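Side-chain contacts in aromatic-amino-acid aminotransferase (Burkholderia pseudomallei, PDB 4F4E), which probably transfers amino groups between aromatic amino acids such as tyrosine and 2-oxoglutarate, using covalently bound pyridoxal phosphate as cofactor: residues E350-A354 with A355-R359; S374-S378 with A379-R383. All blocks are in the same frame, centred on the assembly; numbering follows the deposited sequence.

Contact 1: residues E350-A354 with A355-R359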
ATOM      1  N   GLU A 350     -37.163  16.536 -11.383  1.00 17.89           N
ATOM      2  CA  GLU A 350     -38.076  17.377 -12.166  1.00 19.72           C
ATOM      3  C   GLU A 350     -38.597  16.627 -13.400  1.00 18.69           C
ATOM      4  O   GLU A 350     -39.792  16.709 -13.742  1.00 18.35           O
ATOM      5  CB  GLU A 350     -37.400  18.651 -12.659  1.00 23.21           C
ATOM      6  CG  GLU A 350     -37.058  19.735 -11.648  1.00 26.99           C
ATOM      7  CD  GLU A 350     -36.026  20.739 -12.224  1.00 31.17           C
ATOM      8  OE1 GLU A 350     -35.314  20.416 -13.217  1.00 31.84           O
ATOM      9  OE2 GLU A 350     -35.919  21.859 -11.681  1.00 35.37           O
ATOM     10  N   ARG A 351     -37.685  15.962 -14.102  1.00 16.68           N
ATOM     11  CA  ARG A 351     -38.026  15.274 -15.336  1.00 16.54           C
ATOM     12  C   ARG A 351     -38.977  14.107 -15.129  1.00 16.74           C
ATOM     13  O   ARG A 351     -39.889  13.904 -15.936  1.00 15.78           O
ATOM     14  CB  ARG A 351     -36.748  14.813 -16.044  1.00 16.25           C
ATOM     15  CG  ARG A 351     -36.001  15.971 -16.675  1.00 16.46           C
ATOM     16  CD  ARG A 351     -34.593  15.561 -17.016  1.00 16.76           C
ATOM     17  NE  ARG A 351     -33.912  16.549 -17.822  1.00 17.42           N
ATOM     18  CZ  ARG A 351     -33.510  17.735 -17.384  1.00 18.16           C
ATOM     19  NH1 ARG A 351     -33.668  18.116 -16.116  1.00 18.20           N
ATOM     20  NH2 ARG A 351     -32.941  18.561 -18.226  1.00 18.68           N
ATOM     21  N   LEU A 352     -38.770  13.343 -14.041  1.00 16.38           N
ATOM     22  CA  LEU A 352     -39.640  12.215 -13.746  1.00 16.97           C
ATOM     23  C   LEU A 352     -40.996  12.681 -13.272  1.00 17.78           C
ATOM     24  O   LEU A 352     -41.996  12.045 -13.564  1.00 18.34           O
ATOM     25  CB  LEU A 352     -38.969  11.269 -12.743  1.00 16.61           C
ATOM     26  CG  LEU A 352     -37.755  10.536 -13.309  1.00 16.60           C
ATOM     27  CD1 LEU A 352     -36.997   9.800 -12.231  1.00 16.23           C
ATOM     28  CD2 LEU A 352     -38.128   9.576 -14.446  1.00 17.23           C
ATOM     29  N   LYS A 353     -41.058  13.816 -12.588  1.00 18.20           N
ATOM     30  CA  LYS A 353     -42.316  14.437 -12.310  1.00 18.99           C
ATOM     31  C   LYS A 353     -43.074  14.861 -13.572  1.00 19.67           C
ATOM     32  O   LYS A 353     -44.279  14.576 -13.696  1.00 19.65           O
ATOM     33  CB  LYS A 353     -42.128  15.677 -11.442  1.00 20.78           C
ATOM     34  CG  LYS A 353     -43.449  16.238 -10.980  1.00 22.72           C
ATOM     35  CD  LYS A 353     -43.288  17.422 -10.036  1.00 25.04           C
ATOM     36  CE  LYS A 353     -44.641  18.073  -9.811  1.00 27.24           C
ATOM     37  NZ  LYS A 353     -44.684  18.786  -8.504  1.00 30.99           N
ATOM     38  N   ALA A 354     -42.383  15.569 -14.468  1.00 18.59           N
ATOM     39  CA  ALA A 354     -43.015  16.089 -15.689  1.00 19.69           C
ATOM     40  C   ALA A 354     -43.486  14.932 -16.554  1.00 20.60           C
ATOM     41  O   ALA A 354     -44.450  15.081 -17.317  1.00 20.27           O
ATOM     42  CB  ALA A 354     -42.052  16.983 -16.459  1.00 18.84           C
ATOM     43  N   ALA A 355     -42.789  13.798 -16.449  1.00 20.00           N
ATOM     44  CA  ALA A 355     -43.073  12.612 -17.268  1.00 21.83           C
ATOM     45  C   ALA A 355     -44.370  11.879 -16.864  1.00 23.64           C
ATOM     46  O   ALA A 355     -44.866  11.016 -17.603  1.00 25.63           O
ATOM     47  CB  ALA A 355     -41.915  11.641 -17.217  1.00 20.29           C
ATOM     48  N   GLY A 356     -44.893  12.211 -15.685  1.00 25.92           N
ATOM     49  CA  GLY A 356     -46.186  11.725 -15.236  1.00 27.01           C
ATOM     50  C   GLY A 356     -46.100  10.394 -14.532  1.00 28.68           C
ATOM     51  O   GLY A 356     -47.124   9.741 -14.308  1.00 29.56           O
ATOM     52  N   ILE A 357     -44.885   9.978 -14.198  1.00 29.21           N
ATOM     53  CA  ILE A 357     -44.646   8.742 -13.466  1.00 31.23           C
ATOM     54  C   ILE A 357     -45.461   8.653 -12.156  1.00 32.68           C
ATOM     55  O   ILE A 357     -45.602   9.658 -11.441  1.00 30.84           O
ATOM     56  CB  ILE A 357     -43.137   8.597 -13.116  1.00 31.21           C
ATOM     57  CG1 ILE A 357     -42.333   8.178 -14.348  1.00 33.72           C
ATOM     58  CG2 ILE A 357     -42.941   7.589 -11.998  1.00 34.14           C
ATOM     59  CD1 ILE A 357     -43.153   7.425 -15.412  1.00 33.93           C
ATOM     60  N   GLU A 358     -45.978   7.439 -11.881  1.00 33.10           N
ATOM     61  CA  GLU A 358     -46.652   7.085 -10.623  1.00 36.08           C
ATOM     62  C   GLU A 358     -45.719   7.273  -9.418  1.00 34.91           C
ATOM     63  O   GLU A 358     -45.990   8.095  -8.551  1.00 35.98           O
ATOM     64  CB  GLU A 358     -47.184   5.632 -10.670  1.00 35.49           C
ATOM     65  N   ARG A 359     -44.598   6.561  -9.395  1.00 36.17           N
ATOM     66  CA  ARG A 359     -43.633   6.720  -8.285  1.00 36.09           C
ATOM     67  C   ARG A 359     -43.128   8.166  -8.083  1.00 37.70           C
ATOM     68  O   ARG A 359     -42.693   8.826  -9.035  1.00 38.36           O
ATOM     69  CB  ARG A 359     -42.437   5.767  -8.466  1.00 37.12           C
ATOM     70  CG  ARG A 359     -42.618   4.404  -7.808  1.00 36.28           C
ATOM     71  CD  ARG A 359     -41.322   3.619  -7.810  1.00 34.63           C
ATOM     72  NE  ARG A 359     -40.395   4.150  -6.799  1.00 35.62           N
ATOM     73  CZ  ARG A 359     -39.055   4.035  -6.840  1.00 32.10           C
ATOM     74  NH1 ARG A 359     -38.440   3.419  -7.825  1.00 33.05           N
ATOM     75  NH2 ARG A 359     -38.325   4.550  -5.883  1.00 30.99           N
TER

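Contact 2: residues S374-S378 with A379-R383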
ATOM      1  N   SER A 374     -32.190   3.930  -6.391  1.00 13.50           N
ATOM      2  CA  SER A 374     -33.298   4.375  -7.229  1.00 13.87           C
ATOM      3  C   SER A 374     -34.611   3.760  -6.869  1.00 15.02           C
ATOM      4  O   SER A 374     -35.655   4.334  -7.198  1.00 15.95           O
ATOM      5  CB  SER A 374     -33.069   4.085  -8.717  1.00 13.42           C
ATOM      6  OG  SER A 374     -32.989   2.709  -9.049  1.00 12.88           O
ATOM      7  N   GLY A 375     -34.551   2.570  -6.293  1.00 15.71           N
ATOM      8  CA  GLY A 375     -35.733   1.767  -6.000  1.00 18.04           C
ATOM      9  C   GLY A 375     -36.235   1.003  -7.211  1.00 18.54           C
ATOM     10  O   GLY A 375     -37.310   0.446  -7.157  1.00 20.54           O
ATOM     11  N   LEU A 376     -35.476   0.960  -8.311  1.00 18.56           N
ATOM     12  CA  LEU A 376     -35.857   0.125  -9.434  1.00 19.05           C
ATOM     13  C   LEU A 376     -35.657  -1.303  -8.969  1.00 19.67           C
ATOM     14  O   LEU A 376     -34.689  -1.590  -8.267  1.00 17.83           O
ATOM     15  CB  LEU A 376     -35.016   0.400 -10.667  1.00 19.35           C
ATOM     16  CG  LEU A 376     -35.212   1.760 -11.357  1.00 19.38           C
ATOM     17  CD1 LEU A 376     -34.241   1.870 -12.550  1.00 20.40           C
ATOM     18  CD2 LEU A 376     -36.635   1.966 -11.839  1.00 21.92           C
ATOM     19  N   THR A 377     -36.609  -2.170  -9.314  1.00 19.05           N
ATOM     20  CA  THR A 377     -36.462  -3.598  -9.094  1.00 18.71           C
ATOM     21  C   THR A 377     -35.443  -4.187 -10.021  1.00 18.93           C
ATOM     22  O   THR A 377     -35.081  -3.583 -11.033  1.00 19.61           O
ATOM     23  CB  THR A 377     -37.790  -4.354  -9.362  1.00 19.06           C
ATOM     24  OG1 THR A 377     -38.158  -4.263 -10.752  1.00 17.73           O
ATOM     25  CG2 THR A 377     -38.971  -3.824  -8.480  1.00 19.20           C
ATOM     26  N   SER A 378     -35.016  -5.405  -9.713  1.00 18.41           N
ATOM     27  CA  SER A 378     -34.037  -6.096 -10.538  0.50 19.09           C
ATOM     28  C   SER A 378     -34.593  -6.281 -11.958  1.00 18.76           C
ATOM     29  O   SER A 378     -33.866  -6.184 -12.945  1.00 19.20           O
ATOM     30  CB  SER A 378     -33.647  -7.438  -9.910  0.50 19.06           C
ATOM     31  OG  SER A 378     -32.964  -7.218  -8.687  0.50 19.46           O
ATOM     32  N   ALA A 379     -35.879  -6.543 -12.050  1.00 19.14           N
ATOM     33  CA  ALA A 379     -36.555  -6.703 -13.350  1.00 18.77           C
ATOM     34  C   ALA A 379     -36.528  -5.405 -14.149  1.00 18.16           C
ATOM     35  O   ALA A 379     -36.286  -5.429 -15.352  1.00 17.69           O
ATOM     36  CB  ALA A 379     -37.976  -7.154 -13.157  1.00 19.26           C
ATOM     37  N   GLN A 380     -36.820  -4.287 -13.483  1.00 17.29           N
ATOM     38  CA  GLN A 380     -36.798  -2.983 -14.144  1.00 17.07           C
ATOM     39  C   GLN A 380     -35.353  -2.637 -14.582  1.00 16.32           C
ATOM     40  O   GLN A 380     -35.151  -2.086 -15.660  1.00 15.66           O
ATOM     41  CB  GLN A 380     -37.388  -1.917 -13.231  1.00 17.53           C
ATOM     42  CG  GLN A 380     -38.904  -2.070 -13.078  1.00 19.17           C
ATOM     43  CD  GLN A 380     -39.479  -1.320 -11.905  1.00 20.12           C
ATOM     44  OE1 GLN A 380     -38.754  -0.937 -10.975  1.00 20.28           O
ATOM     45  NE2 GLN A 380     -40.789  -1.103 -11.926  1.00 19.70           N
ATOM     46  N   VAL A 381     -34.369  -2.938 -13.732  1.00 15.37           N
ATOM     47  CA  VAL A 381     -32.945  -2.712 -14.081  1.00 15.04           C
ATOM     48  C   VAL A 381     -32.571  -3.528 -15.336  1.00 16.17           C
ATOM     49  O   VAL A 381     -31.889  -3.025 -16.240  1.00 15.45           O
ATOM     50  CB  VAL A 381     -32.033  -3.038 -12.892  1.00 14.47           C
ATOM     51  CG1 VAL A 381     -30.569  -3.119 -13.322  1.00 13.58           C
ATOM     52  CG2 VAL A 381     -32.268  -2.020 -11.776  1.00 13.42           C
ATOM     53  N   ASP A 382     -33.047  -4.776 -15.416  1.00 16.81           N
ATOM     54  CA  ASP A 382     -32.761  -5.619 -16.581  1.00 18.32           C
ATOM     55  C   ASP A 382     -33.397  -4.989 -17.857  1.00 17.49           C
ATOM     56  O   ASP A 382     -32.787  -4.947 -18.912  1.00 17.13           O
ATOM     57  CB  ASP A 382     -33.348  -7.030 -16.420  1.00 20.19           C
ATOM     58  CG  ASP A 382     -32.633  -7.883 -15.391  1.00 23.08           C
ATOM     59  OD1 ASP A 382     -31.409  -7.724 -15.189  1.00 25.18           O
ATOM     60  OD2 ASP A 382     -33.327  -8.760 -14.816  1.00 25.84           O
ATOM     61  N   ARG A 383     -34.616  -4.484 -17.746  1.00 18.80           N
ATOM     62  CA  ARG A 383     -35.289  -3.865 -18.895  1.00 19.61           C
ATOM     63  C   ARG A 383     -34.545  -2.611 -19.289  1.00 18.00           C
ATOM     64  O   ARG A 383     -34.351  -2.360 -20.476  1.00 17.59           O
ATOM     65  CB  ARG A 383     -36.750  -3.488 -18.621  1.00 22.20           C
ATOM     66  CG  ARG A 383     -37.706  -4.673 -18.571  1.00 25.98           C
ATOM     67  CD  ARG A 383     -39.137  -4.295 -18.924  1.00 28.02           C
ATOM     68  NE  ARG A 383     -39.766  -3.321 -18.024  1.00 31.08           N
ATOM     69  CZ  ARG A 383     -40.192  -3.582 -16.775  1.00 32.61           C
ATOM     70  NH1 ARG A 383     -40.041  -4.783 -16.192  1.00 32.99           N
ATOM     71  NH2 ARG A 383     -40.757  -2.620 -16.067  1.00 32.06           N
TER
HETATM   72  O   HOH W   1     -39.678   0.500  -8.948  1.00 25.83           O

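Contact 1: residues E350-A354 with A355-R359
Ala-355 packs against the last turn of helix 324-354 through both backbone and side chain. Its N donates to Arg-351 O at 2.9 Å in a markedly bent bond, the N-H...O angle being 134°. Its CB rests 3.3 Å from that same Arg-351 O, with Leu-352 O a little farther off. The methyl group thus lies over two carbonyl oxygens at the helix end. At Gly-356 the chain leaves the helix with a positive phi. Gly-356 N stays tied to the last turn by a 3.2 Å bond to Lys-353 O, approaching from above the carbonyl plane, 61° out of it. This is the glycine of a Schellman motif, the C-terminal cap that reverses the chain out of the helix. Ile-357 follows, its CB pointing toward the helix: CB is 3.7 Å from Leu-352 O, and CG1 meets Leu-352 CD2 at 4.4 Å. CG1, the branch that meets the leucine, stands anti to the carbonyl carbon and beside the backbone N (chi1 -76°). This apolar pair, joining the residues before and after the turn, is the hydrophobic contact that commonly accompanies the motif; here it is loose. The capped end packs on the C-terminal helix 408-419, where Leu-352 touches Ile-415 and Ala-355 touches Ala-416. One turn earlier, Arg-351 forms a salt bridge to Asp-409 at the start of that helix, and Leu-352 also meets Phe-361 in the loop that leads to helix 363-366.

Contact 2: residues S374-S378 with A379-R383
A capping box between Thr-377 and Gln-380 starts helix 378-388. Thr-377, the N-cap, accepts from Gln-380 N on OG1 at 3.0 Å; with chi1 at 65° the hydroxyl sits between its own backbone N and carbonyl carbon, turned to the first helical turn. In return Gln-380 OE1 accepts a hydrogen bond from Thr-377 N, also at 3.0 Å and fairly straight (163°), with the donor tilted 31° from the amide plane. The glutamine reaches it by a chain extended beyond CG that runs at a slant to the threonine, Gln-380 CG 3.3 Å from Thr-377 OG1. A water gives Gln-380 OE1 a second bond, 2.7 Å long, and donates as well to Gly-375 O, so the amide oxygen accepts from both the Thr-377 backbone and this water. Beside the box lies a hydrophobic staple, the apolar clasp between the residue before the N-cap and the fourth residue after it: Leu-376 CB meets Val-381 CG2 at 3.8 Å, while Leu-376 CD2 lies 3.7 Å from Gln-380 OE1. The regular helical bonds begin with Val-381 N to Thr-377 O (2.9 Å), followed by Asp-382 N to Ser-378 O. Upstream, Ser-374 OG closes an ST turn by accepting from Leu-376 N, and is also bonded to Gly-396 O. Leu-376 and Gln-380 both touch Leu-419 of helix 408-419, and Asp-382 forms a salt bridge with Arg-385.

Following the chain, helix 324-354 ends in contact 1, where the turn at 355-357 closes on the last helical residues. The chain then passes through helix 363-366 and strand 371-373 before contact 2 closes the loop 374-377 onto the start of helix 378-388. The two are in series, neither nested nor crossed: one is a C-terminal cap, the other an N-terminal cap, with centres about 17 Å apart. The tail of contact 1 reaches the head of contact 2 directly, since Arg-359 NH2 probably donates to Ser-374 O at 3.0 Å. Both caps also lean on helix 408-419, which links the two helix ends near the C terminus.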